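Local atomic coordinates of glucocorticoid modulatory element-binding protein 1 (PDB entry 1OQJ), a protein that binds glucocorticoid modulatory elements in promoters through its SAND domain, the part described here, raises sensitivity to low glucocorticoid levels and serves as an auxiliary factor in parvovirus replication. Residues I12-S17 and K61-L66; K24-P29 and I80-H85; D5-Y10 and I20-K25. All coordinates share one frame; numbering follows the deposited sequence.

Interaction 1: I12-S17 and K61-L66; sequences ITCGES and KRAIRL
Thr13 and Arg65 face each other as a single antiparallel bridge, their backbones joined by two hydrogen bonds: Thr13 N to Arg65 O (2.9 Å) and Arg65 N to Thr13 O (2.8 Å), the second nearly straight at 172°. Thr13 O also receives the CA-H of Ile64, so one carbonyl meets two successive residues of 61-66. The Thr13 hydroxyl lies between its own backbone N and carbonyl carbon (chi1 65°), which sets OG1 against Arg65 CB at 3.7 Å. From there the arginine runs extended away from the bridge, and its NH1 bonds to the backbone oxygen of Gly68. Inward, Ile12 and Ile64 cross at a slant. With the Ile12 CG1 branch at chi1 60°, CD1 reaches the Ile64 methyl CG2 at 3.9 Å, while the other branch, CG2, approaches Leu66 CG at 4.2 Å. Beyond the bridge Cys14 SG comes alongside the Ala63 methyl. A water joins the two backbones here, accepting from Gly15 N and donating to Ala63 O. Phe48 and Val49 of helix 45-51 pack on Cys14 and on the Ala63-Ile64 pair respectively. Cys14 to Ser17 form the type II' turn of the hairpin of strands 9-14 and 17-22, and the contact joins this turn end to the exit of helix 60-63, whose Lys61, a DNA-binding residue, ends the KDWK motif of the SAND domain.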
loop_
_atom_site.group_PDB
_atom_site.type_symbol
_atom_site.label_atom_id
_atom_site.label_comp_id
_atom_site.label_asym_id
_atom_site.label_seq_id
_atom_site.Cartn_x
_atom_site.Cartn_y
_atom_site.Cartn_z
ATOM N N ILE A 12 5.267 2.840 -6.161
ATOM C CA ILE A 12 4.344 3.749 -5.488
ATOM C C ILE A 12 5.084 4.964 -4.949
ATOM O O ILE A 12 6.316 4.990 -4.909
ATOM C CB ILE A 12 3.614 3.061 -4.306
ATOM C CG1 ILE A 12 4.626 2.569 -3.266
ATOM C CG2 ILE A 12 2.754 1.907 -4.830
ATOM C CD1 ILE A 12 3.993 2.013 -1.994
ATOM N N THR A 13 4.322 5.975 -4.547
ATOM C CA THR A 13 4.899 7.187 -3.987
ATOM C C THR A 13 4.026 7.705 -2.858
ATOM O O THR A 13 2.881 7.282 -2.681
ATOM C CB THR A 13 5.003 8.323 -5.027
ATOM O OG1 THR A 13 3.685 8.728 -5.428
ATOM C CG2 THR A 13 5.787 7.866 -6.247
ATOM N N CYS A 14 4.598 8.608 -2.076
ATOM C CA CYS A 14 3.890 9.270 -0.993
ATOM C C CYS A 14 4.686 10.543 -0.819
ATOM O O CYS A 14 5.864 10.499 -0.475
ATOM C CB CYS A 14 3.902 8.458 0.299
ATOM S SG CYS A 14 2.924 9.272 1.590
ATOM N N GLY A 15 4.047 11.677 -1.076
ATOM C CA GLY A 15 4.763 12.931 -0.979
ATOM C C GLY A 15 5.842 12.873 -2.042
ATOM O O GLY A 15 5.551 12.599 -3.207
ATOM N N GLU A 16 7.092 13.097 -1.653
ATOM C CA GLU A 16 8.193 13.055 -2.604
ATOM C C GLU A 16 9.045 11.804 -2.411
ATOM O O GLU A 16 10.180 11.734 -2.881
ATOM C CB GLU A 16 9.054 14.315 -2.462
ATOM C CG GLU A 16 8.276 15.593 -2.749
ATOM C CD GLU A 16 9.122 16.849 -2.652
ATOM O OE1 GLU A 16 8.555 17.953 -2.782
ATOM O OE2 GLU A 16 10.348 16.733 -2.449
ATOM N N SER A 17 8.479 10.815 -1.723
ATOM C CA SER A 17 9.169 9.555 -1.457
ATOM C C SER A 17 8.703 8.445 -2.398
ATOM O O SER A 17 7.518 8.357 -2.730
ATOM C CB SER A 17 8.936 9.120 -0.007
ATOM O OG SER A 17 9.489 10.055 0.907
ATOM N N LYS A 61 -4.472 5.019 2.523
ATOM C CA LYS A 61 -4.910 4.650 1.179
ATOM C C LYS A 61 -5.006 5.854 0.252
ATOM O O LYS A 61 -4.953 5.705 -0.965
ATOM C CB LYS A 61 -6.258 3.933 1.223
ATOM C CG LYS A 61 -6.262 2.678 2.068
ATOM C CD LYS A 61 -7.601 1.966 1.981
ATOM C CE LYS A 61 -7.758 0.941 3.091
ATOM N NZ LYS A 61 -7.825 1.597 4.429
ATOM N N ARG A 62 -5.159 7.046 0.819
ATOM C CA ARG A 62 -5.226 8.243 -0.003
ATOM C C ARG A 62 -3.872 8.953 -0.045
ATOM O O ARG A 62 -3.594 9.716 -0.969
ATOM C CB ARG A 62 -6.323 9.189 0.505
ATOM C CG ARG A 62 -7.742 8.708 0.193
ATOM C CD ARG A 62 -8.766 9.813 0.430
ATOM N NE ARG A 62 -10.087 9.481 -0.103
ATOM C CZ ARG A 62 -10.909 8.580 0.426
ATOM N NH1 ARG A 62 -10.556 7.912 1.514
ATOM N NH2 ARG A 62 -12.087 8.345 -0.138
ATOM N N ALA A 63 -3.025 8.684 0.949
ATOM C CA ALA A 63 -1.696 9.287 1.023
ATOM C C ALA A 63 -0.743 8.629 0.025
ATOM O O ALA A 63 0.109 9.291 -0.566
ATOM C CB ALA A 63 -1.139 9.152 2.435
ATOM N N ILE A 64 -0.884 7.318 -0.147
ATOM C CA ILE A 64 -0.044 6.584 -1.087
ATOM C C ILE A 64 -0.650 6.661 -2.481
ATOM O O ILE A 64 -1.859 6.506 -2.650
ATOM C CB ILE A 64 0.079 5.100 -0.692
ATOM C CG1 ILE A 64 0.749 4.983 0.679
ATOM C CG2 ILE A 64 0.880 4.338 -1.744
ATOM C CD1 ILE A 64 0.912 3.549 1.160
ATOM N N ARG A 65 0.196 6.895 -3.478
ATOM C CA ARG A 65 -0.258 6.985 -4.859
ATOM C C ARG A 65 0.477 5.976 -5.737
ATOM O O ARG A 65 1.604 5.578 -5.446
ATOM C CB ARG A 65 -0.037 8.401 -5.401
ATOM C CG ARG A 65 -0.963 9.449 -4.791
ATOM C CD ARG A 65 -0.621 10.853 -5.280
ATOM N NE ARG A 65 -1.432 11.877 -4.620
ATOM C CZ ARG A 65 -2.678 12.191 -4.963
ATOM N NH1 ARG A 65 -3.274 11.565 -5.968
ATOM N NH2 ARG A 65 -3.333 13.131 -4.295
ATOM N N LEU A 66 -0.186 5.553 -6.803
ATOM C CA LEU A 66 0.383 4.611 -7.749
ATOM C C LEU A 66 0.129 5.288 -9.092
ATOM O O LEU A 66 -1.016 5.458 -9.503
ATOM C CB LEU A 66 -0.346 3.270 -7.634
ATOM C CG LEU A 66 0.312 2.036 -8.248
ATOM C CD1 LEU A 66 -0.281 0.787 -7.619
ATOM C CD2 LEU A 66 0.115 2.034 -9.753
HETATM O O HOH W 1 1.264 11.446 -1.847
#

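Interaction 2: K24-P29 and I80-H85; sequences KKFVCP and IDFYQH. With ZN (zinc ion), chain C.
Phe26, Cys28 and Phe82 make up the tight part of this contact, gathered round the buried Phe82, which takes Cys28 CA over one face and turns its CD2-CE2 side onto the face of Phe26. Cys28 CA sits over the ring centre, 3.6 Å from the Phe82 centroid, as a CH-pi contact. The Phe26 ring meets Phe82 obliquely, with planes at 47° and Phe26 CE1 3.5 Å from Phe82 CE2; CG of Phe26 stands opposite its backbone N (chi1 -175°), a setting that carries the ring in toward Phe82. Trp60 and Met75 pack on both phenylalanines. Next to this core the backbones are tied by Tyr83 N to Phe26 O (2.8 Å), and a water accepts from Cys28 N and donates to Tyr83 O.

The Tyr83 side is nearer solvent: Lys24 and Gln84 are exposed residues, and their aliphatic carbons cover the two faces of the ring. The extended Lys24 chain lies over one, with CG 3.9 Å from the Tyr83 centroid, and Gln84 CG over the opposite one.

At the other end Cys28 SG and His85 NE2 bind zinc at 2.3 and 2.1 Å. Phe82 CD1 stands over the centre of one imidazole face, and His85 ND1 donates to Asp81 OD2 (2.8 Å), which lies almost in the ring plane; this bond fixes the ring's rotation with NE2 turned to the metal, and may polarise the imidazole. Cys89 and Cys93 complete the zinc-binding motif of this SAND domain.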
loop_
_atom_site.group_PDB
_atom_site.type_symbol
_atom_site.label_atom_id
_atom_site.label_comp_id
_atom_site.label_asym_id
_atom_site.label_seq_id
_atom_site.Cartn_x
_atom_site.Cartn_y
_atom_site.Cartn_z
ATOM N N LYS A 24 1.625 -9.395 -3.701
ATOM C CA LYS A 24 1.113 -10.560 -2.995
ATOM C C LYS A 24 1.238 -10.436 -1.479
ATOM O O LYS A 24 0.524 -11.114 -0.746
ATOM C CB LYS A 24 1.778 -11.841 -3.508
ATOM C CG LYS A 24 1.353 -12.162 -4.943
ATOM C CD LYS A 24 1.776 -13.546 -5.386
ATOM C CE LYS A 24 1.387 -13.772 -6.838
ATOM N NZ LYS A 24 1.865 -15.085 -7.353
ATOM N N LYS A 25 2.125 -9.558 -1.010
ATOM C CA LYS A 25 2.292 -9.336 0.429
ATOM C C LYS A 25 1.284 -8.292 0.927
ATOM O O LYS A 25 1.127 -8.090 2.132
ATOM C CB LYS A 25 3.711 -8.847 0.745
ATOM C CG LYS A 25 4.758 -9.942 0.887
ATOM C CD LYS A 25 4.924 -10.760 -0.370
ATOM C CE LYS A 25 6.021 -11.799 -0.178
ATOM N NZ LYS A 25 6.251 -12.594 -1.414
ATOM N N PHE A 26 0.611 -7.637 -0.015
ATOM C CA PHE A 26 -0.384 -6.598 0.267
ATOM C C PHE A 26 -1.699 -7.274 0.672
ATOM O O PHE A 26 -2.634 -7.374 -0.119
ATOM C CB PHE A 26 -0.554 -5.760 -1.005
ATOM C CG PHE A 26 -1.452 -4.561 -0.856
ATOM C CD1 PHE A 26 -1.284 -3.664 0.194
ATOM C CD2 PHE A 26 -2.411 -4.283 -1.827
ATOM C CE1 PHE A 26 -2.052 -2.501 0.275
ATOM C CE2 PHE A 26 -3.187 -3.120 -1.760
ATOM C CZ PHE A 26 -3.003 -2.230 -0.705
ATOM N N VAL A 27 -1.753 -7.723 1.923
ATOM C CA VAL A 27 -2.902 -8.443 2.462
ATOM C C VAL A 27 -3.786 -7.577 3.354
ATOM O O VAL A 27 -3.288 -6.782 4.148
ATOM C CB VAL A 27 -2.407 -9.676 3.262
ATOM C CG1 VAL A 27 -3.579 -10.445 3.843
ATOM C CG2 VAL A 27 -1.577 -10.574 2.352
ATOM N N CYS A 28 -5.100 -7.733 3.221
ATOM C CA CYS A 28 -6.037 -6.955 4.031
ATOM C C CYS A 28 -5.727 -7.140 5.514
ATOM O O CYS A 28 -5.452 -8.256 5.955
ATOM C CB CYS A 28 -7.464 -7.407 3.747
ATOM S SG CYS A 28 -8.706 -6.580 4.760
ATOM N N PRO A 29 -5.831 -6.062 6.318
ATOM C CA PRO A 29 -6.212 -4.687 5.973
ATOM C C PRO A 29 -5.057 -3.784 5.541
ATOM O O PRO A 29 -5.196 -2.556 5.503
ATOM C CB PRO A 29 -6.870 -4.199 7.255
ATOM C CG PRO A 29 -5.982 -4.798 8.290
ATOM C CD PRO A 29 -5.735 -6.214 7.782
ATOM N N ILE A 80 -5.923 -3.435 -8.424
ATOM C CA ILE A 80 -4.795 -3.498 -7.507
ATOM C C ILE A 80 -5.317 -3.447 -6.073
ATOM O O ILE A 80 -5.018 -2.525 -5.311
ATOM C CB ILE A 80 -3.807 -2.338 -7.755
ATOM C CG1 ILE A 80 -3.446 -2.277 -9.246
ATOM C CG2 ILE A 80 -2.547 -2.552 -6.925
ATOM C CD1 ILE A 80 -2.579 -1.100 -9.632
ATOM N N ASP A 81 -6.112 -4.450 -5.725
ATOM C CA ASP A 81 -6.692 -4.568 -4.392
ATOM C C ASP A 81 -5.844 -5.562 -3.599
ATOM O O ASP A 81 -4.904 -6.147 -4.134
ATOM C CB ASP A 81 -8.136 -5.069 -4.521
ATOM C CG ASP A 81 -8.940 -4.916 -3.241
ATOM O OD1 ASP A 81 -8.506 -4.170 -2.340
ATOM O OD2 ASP A 81 -10.021 -5.534 -3.159
ATOM N N PHE A 82 -6.161 -5.753 -2.324
ATOM C CA PHE A 82 -5.403 -6.693 -1.503
ATOM C C PHE A 82 -5.355 -8.071 -2.160
ATOM O O PHE A 82 -6.335 -8.514 -2.769
ATOM C CB PHE A 82 -6.055 -6.845 -0.134
ATOM C CG PHE A 82 -6.091 -5.582 0.669
ATOM C CD1 PHE A 82 -7.306 -5.057 1.100
ATOM C CD2 PHE A 82 -4.913 -4.947 1.045
ATOM C CE1 PHE A 82 -7.352 -3.913 1.904
ATOM C CE2 PHE A 82 -4.944 -3.803 1.848
ATOM C CZ PHE A 82 -6.164 -3.288 2.280
ATOM N N TYR A 83 -4.226 -8.760 -2.019
ATOM C CA TYR A 83 -4.082 -10.098 -2.588
ATOM C C TYR A 83 -5.099 -11.049 -1.955
ATOM O O TYR A 83 -5.184 -11.159 -0.727
ATOM C CB TYR A 83 -2.659 -10.613 -2.341
ATOM C CG TYR A 83 -2.366 -11.959 -2.959
ATOM C CD1 TYR A 83 -2.625 -12.200 -4.303
ATOM C CD2 TYR A 83 -1.814 -12.987 -2.201
ATOM C CE1 TYR A 83 -2.342 -13.432 -4.878
ATOM C CE2 TYR A 83 -1.524 -14.228 -2.768
ATOM C CZ TYR A 83 -1.793 -14.441 -4.106
ATOM O OH TYR A 83 -1.534 -15.666 -4.683
ATOM N N GLN A 84 -5.869 -11.731 -2.802
ATOM C CA GLN A 84 -6.894 -12.677 -2.357
ATOM C C GLN A 84 -7.951 -12.028 -1.471
ATOM O O GLN A 84 -8.497 -12.674 -0.579
ATOM C CB GLN A 84 -6.257 -13.840 -1.586
ATOM C CG GLN A 84 -5.219 -14.622 -2.363
ATOM C CD GLN A 84 -4.757 -15.856 -1.612
ATOM O OE1 GLN A 84 -4.106 -15.759 -0.570
ATOM N NE2 GLN A 84 -5.101 -17.024 -2.134
ATOM N N HIS A 85 -8.264 -10.762 -1.726
ATOM C CA HIS A 85 -9.231 -10.061 -0.889
ATOM C C HIS A 85 -10.606 -10.709 -0.799
ATOM O O HIS A 85 -11.296 -10.556 0.210
ATOM C CB HIS A 85 -9.388 -8.611 -1.349
ATOM C CG HIS A 85 -9.866 -7.693 -0.268
ATOM N ND1 HIS A 85 -10.292 -6.407 -0.513
ATOM C CD2 HIS A 85 -9.958 -7.874 1.070
ATOM C CE1 HIS A 85 -10.625 -5.832 0.631
ATOM N NE2 HIS A 85 -10.432 -6.702 1.605
HETATM ZN ZN ZN C . -10.695 -6.397 3.662
HETATM O O HOH W 2 -6.305 -9.782 1.476
#

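Interaction 3: D5-Y10 and I20-K25; sequences DMEIAY and ILLWKK
The backbones run antiparallel, with Tyr10 and Leu21 a hydrogen-bonded pair (Tyr10 N to Leu21 O 3.0 Å, Leu21 N to Tyr10 O 2.9 Å), Ala9 and Leu22 a non-hydrogen-bonded one, and Trp23 N donating to Ile8 O beyond them. On the face of Ala9 and Leu22, the Ala9 methyl touches Ile20 CG2 at 3.7 Å and Leu22 CD2 at 4.1 Å. The other face carries Tyr10 and Leu21, and Trp23 CB lies at the edge of the Tyr10 ring. This is the open end of the beta hairpin formed by strands 9-14 and 17-22, the first two of the domain's four-stranded antiparallel sheet. Ile8 and Trp23 lie side by side, with Ile8 CG2 4.0 Å from Trp23 CE3, while the indole NE1 bonds to the backbone oxygen of Asp81. At the exposed fringe, Glu7 bends at chi2 (70°), bringing its carboxylate across Lys25 in a salt bridge: NZ donates to OE2 at 2.8 Å on its syn lone pair, with a weak bond to OE1. One water donates to both Glu7 OE2 and Ile8 O and accepts from Lys24 N; a second spans Glu7 OE1 and Lys25 NZ.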
loop_
_atom_site.group_PDB
_atom_site.type_symbol
_atom_site.label_atom_id
_atom_site.label_comp_id
_atom_site.label_asym_id
_atom_site.label_seq_id
_atom_site.Cartn_x
_atom_site.Cartn_y
_atom_site.Cartn_z
ATOM N N ASP A 5 9.200 -17.838 -8.617
ATOM C CA ASP A 5 9.008 -17.107 -9.899
ATOM C C ASP A 5 9.408 -15.646 -9.803
ATOM O O ASP A 5 10.556 -15.325 -9.496
ATOM N N MET A 6 8.459 -14.755 -10.071
ATOM C CA MET A 6 8.721 -13.323 -10.010
ATOM C C MET A 6 7.918 -12.690 -8.884
ATOM O O MET A 6 6.849 -13.179 -8.524
ATOM C CB MET A 6 8.352 -12.660 -11.340
ATOM C CG MET A 6 9.218 -13.095 -12.509
ATOM S SD MET A 6 8.691 -12.355 -14.060
ATOM C CE MET A 6 7.607 -13.643 -14.698
ATOM N N GLU A 7 8.441 -11.604 -8.322
ATOM C CA GLU A 7 7.754 -10.909 -7.242
ATOM C C GLU A 7 6.927 -9.776 -7.848
ATOM O O GLU A 7 7.444 -8.690 -8.114
ATOM C CB GLU A 7 8.771 -10.347 -6.243
ATOM C CG GLU A 7 8.165 -9.814 -4.947
ATOM C CD GLU A 7 7.619 -10.911 -4.051
ATOM O OE1 GLU A 7 8.299 -11.949 -3.898
ATOM O OE2 GLU A 7 6.520 -10.735 -3.482
ATOM N N ILE A 8 5.646 -10.042 -8.079
ATOM C CA ILE A 8 4.749 -9.048 -8.658
ATOM C C ILE A 8 4.705 -7.824 -7.758
ATOM O O ILE A 8 4.483 -7.933 -6.548
ATOM C CB ILE A 8 3.327 -9.617 -8.826
ATOM C CG1 ILE A 8 3.374 -10.864 -9.712
ATOM C CG2 ILE A 8 2.414 -8.571 -9.452
ATOM C CD1 ILE A 8 3.926 -10.605 -11.096
ATOM N N ALA A 9 4.900 -6.652 -8.353
ATOM C CA ALA A 9 4.929 -5.419 -7.579
ATOM C C ALA A 9 4.510 -4.197 -8.375
ATOM O O ALA A 9 4.260 -4.274 -9.578
ATOM C CB ALA A 9 6.337 -5.213 -7.034
ATOM N N TYR A 10 4.432 -3.062 -7.686
ATOM C CA TYR A 10 4.077 -1.798 -8.321
ATOM C C TYR A 10 4.857 -0.655 -7.697
ATOM O O TYR A 10 5.078 -0.633 -6.484
ATOM C CB TYR A 10 2.589 -1.481 -8.160
ATOM C CG TYR A 10 1.664 -2.407 -8.900
ATOM C CD1 TYR A 10 1.130 -3.529 -8.278
ATOM C CD2 TYR A 10 1.328 -2.163 -10.228
ATOM C CE1 TYR A 10 0.279 -4.392 -8.961
ATOM C CE2 TYR A 10 0.481 -3.016 -10.922
ATOM C CZ TYR A 10 -0.040 -4.128 -10.283
ATOM O OH TYR A 10 -0.873 -4.985 -10.968
ATOM N N ILE A 20 8.334 0.565 -3.270
ATOM C CA ILE A 20 7.797 -0.517 -4.085
ATOM C C ILE A 20 6.814 -1.351 -3.281
ATOM O O ILE A 20 7.133 -1.826 -2.194
ATOM C CB ILE A 20 8.932 -1.436 -4.586
ATOM C CG1 ILE A 20 9.925 -0.621 -5.414
ATOM C CG2 ILE A 20 8.363 -2.578 -5.421
ATOM C CD1 ILE A 20 11.140 -1.412 -5.850
ATOM N N LEU A 21 5.611 -1.517 -3.818
ATOM C CA LEU A 21 4.585 -2.316 -3.157
ATOM C C LEU A 21 4.675 -3.754 -3.664
ATOM O O LEU A 21 4.535 -3.993 -4.860
ATOM C CB LEU A 21 3.190 -1.756 -3.479
ATOM C CG LEU A 21 1.984 -2.522 -2.917
ATOM C CD1 LEU A 21 1.946 -2.378 -1.407
ATOM C CD2 LEU A 21 0.693 -1.978 -3.522
ATOM N N LEU A 22 4.934 -4.702 -2.764
ATOM C CA LEU A 22 4.991 -6.114 -3.148
ATOM C C LEU A 22 3.534 -6.560 -3.090
ATOM O O LEU A 22 2.975 -6.769 -2.010
ATOM C CB LEU A 22 5.856 -6.907 -2.163
ATOM C CG LEU A 22 7.282 -6.376 -2.000
ATOM C CD1 LEU A 22 8.072 -7.333 -1.124
ATOM C CD2 LEU A 22 7.955 -6.221 -3.362
ATOM N N TRP A 23 2.921 -6.712 -4.261
ATOM C CA TRP A 23 1.502 -7.037 -4.338
ATOM C C TRP A 23 0.967 -8.248 -3.591
ATOM O O TRP A 23 -0.061 -8.146 -2.922
ATOM C CB TRP A 23 1.056 -7.114 -5.799
ATOM C CG TRP A 23 -0.429 -7.308 -5.927
ATOM C CD1 TRP A 23 -1.409 -6.456 -5.506
ATOM C CD2 TRP A 23 -1.097 -8.456 -6.466
ATOM N NE1 TRP A 23 -2.650 -7.006 -5.749
ATOM C CE2 TRP A 23 -2.484 -8.233 -6.338
ATOM C CE3 TRP A 23 -0.655 -9.653 -7.046
ATOM C CZ2 TRP A 23 -3.434 -9.165 -6.768
ATOM C CZ3 TRP A 23 -1.603 -10.581 -7.477
ATOM C CH2 TRP A 23 -2.976 -10.329 -7.333
ATOM N N LYS A 24 1.625 -9.395 -3.701
ATOM C CA LYS A 24 1.113 -10.560 -2.995
ATOM C C LYS A 24 1.238 -10.436 -1.479
ATOM O O LYS A 24 0.524 -11.114 -0.746
ATOM C CB LYS A 24 1.778 -11.841 -3.508
ATOM C CG LYS A 24 1.353 -12.162 -4.943
ATOM C CD LYS A 24 1.776 -13.546 -5.386
ATOM C CE LYS A 24 1.387 -13.772 -6.838
ATOM N NZ LYS A 24 1.865 -15.085 -7.353
ATOM N N LYS A 25 2.125 -9.558 -1.010
ATOM C CA LYS A 25 2.292 -9.336 0.429
ATOM C C LYS A 25 1.284 -8.292 0.927
ATOM O O LYS A 25 1.127 -8.090 2.132
ATOM C CB LYS A 25 3.711 -8.847 0.745
ATOM C CG LYS A 25 4.758 -9.942 0.887
ATOM C CD LYS A 25 4.924 -10.760 -0.370
ATOM C CE LYS A 25 6.021 -11.799 -0.178
ATOM N NZ LYS A 25 6.251 -12.594 -1.414
HETATM O O HOH W 3 4.311 -9.925 -4.743
HETATM O O HOH W 4 8.969 -13.239 -1.167
#

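In the fold
From the N terminus, interaction 3 is the first to close: after only nine intervening residues, I20-K25 returns along D5-Y10 and completes the base of the hairpin. Interaction 1 begins within that hairpin and ends 43 residues on at K61-L66, so its segments alternate with those of interaction 3. Interaction 2 starts on Lys24 and Lys25, where interaction 3 ends, and closes a 50-residue loop at I80-H85, crossing interaction 1. Trp23 packs on Tyr83 and joins interactions 2 and 3, whereas Leu66 touches both Tyr10 and Ile80. Strand 9-14 is thereby tied to the segment leaving helix 60-63, and the loop that follows strand 17-22 to the zinc-binding C-terminal part.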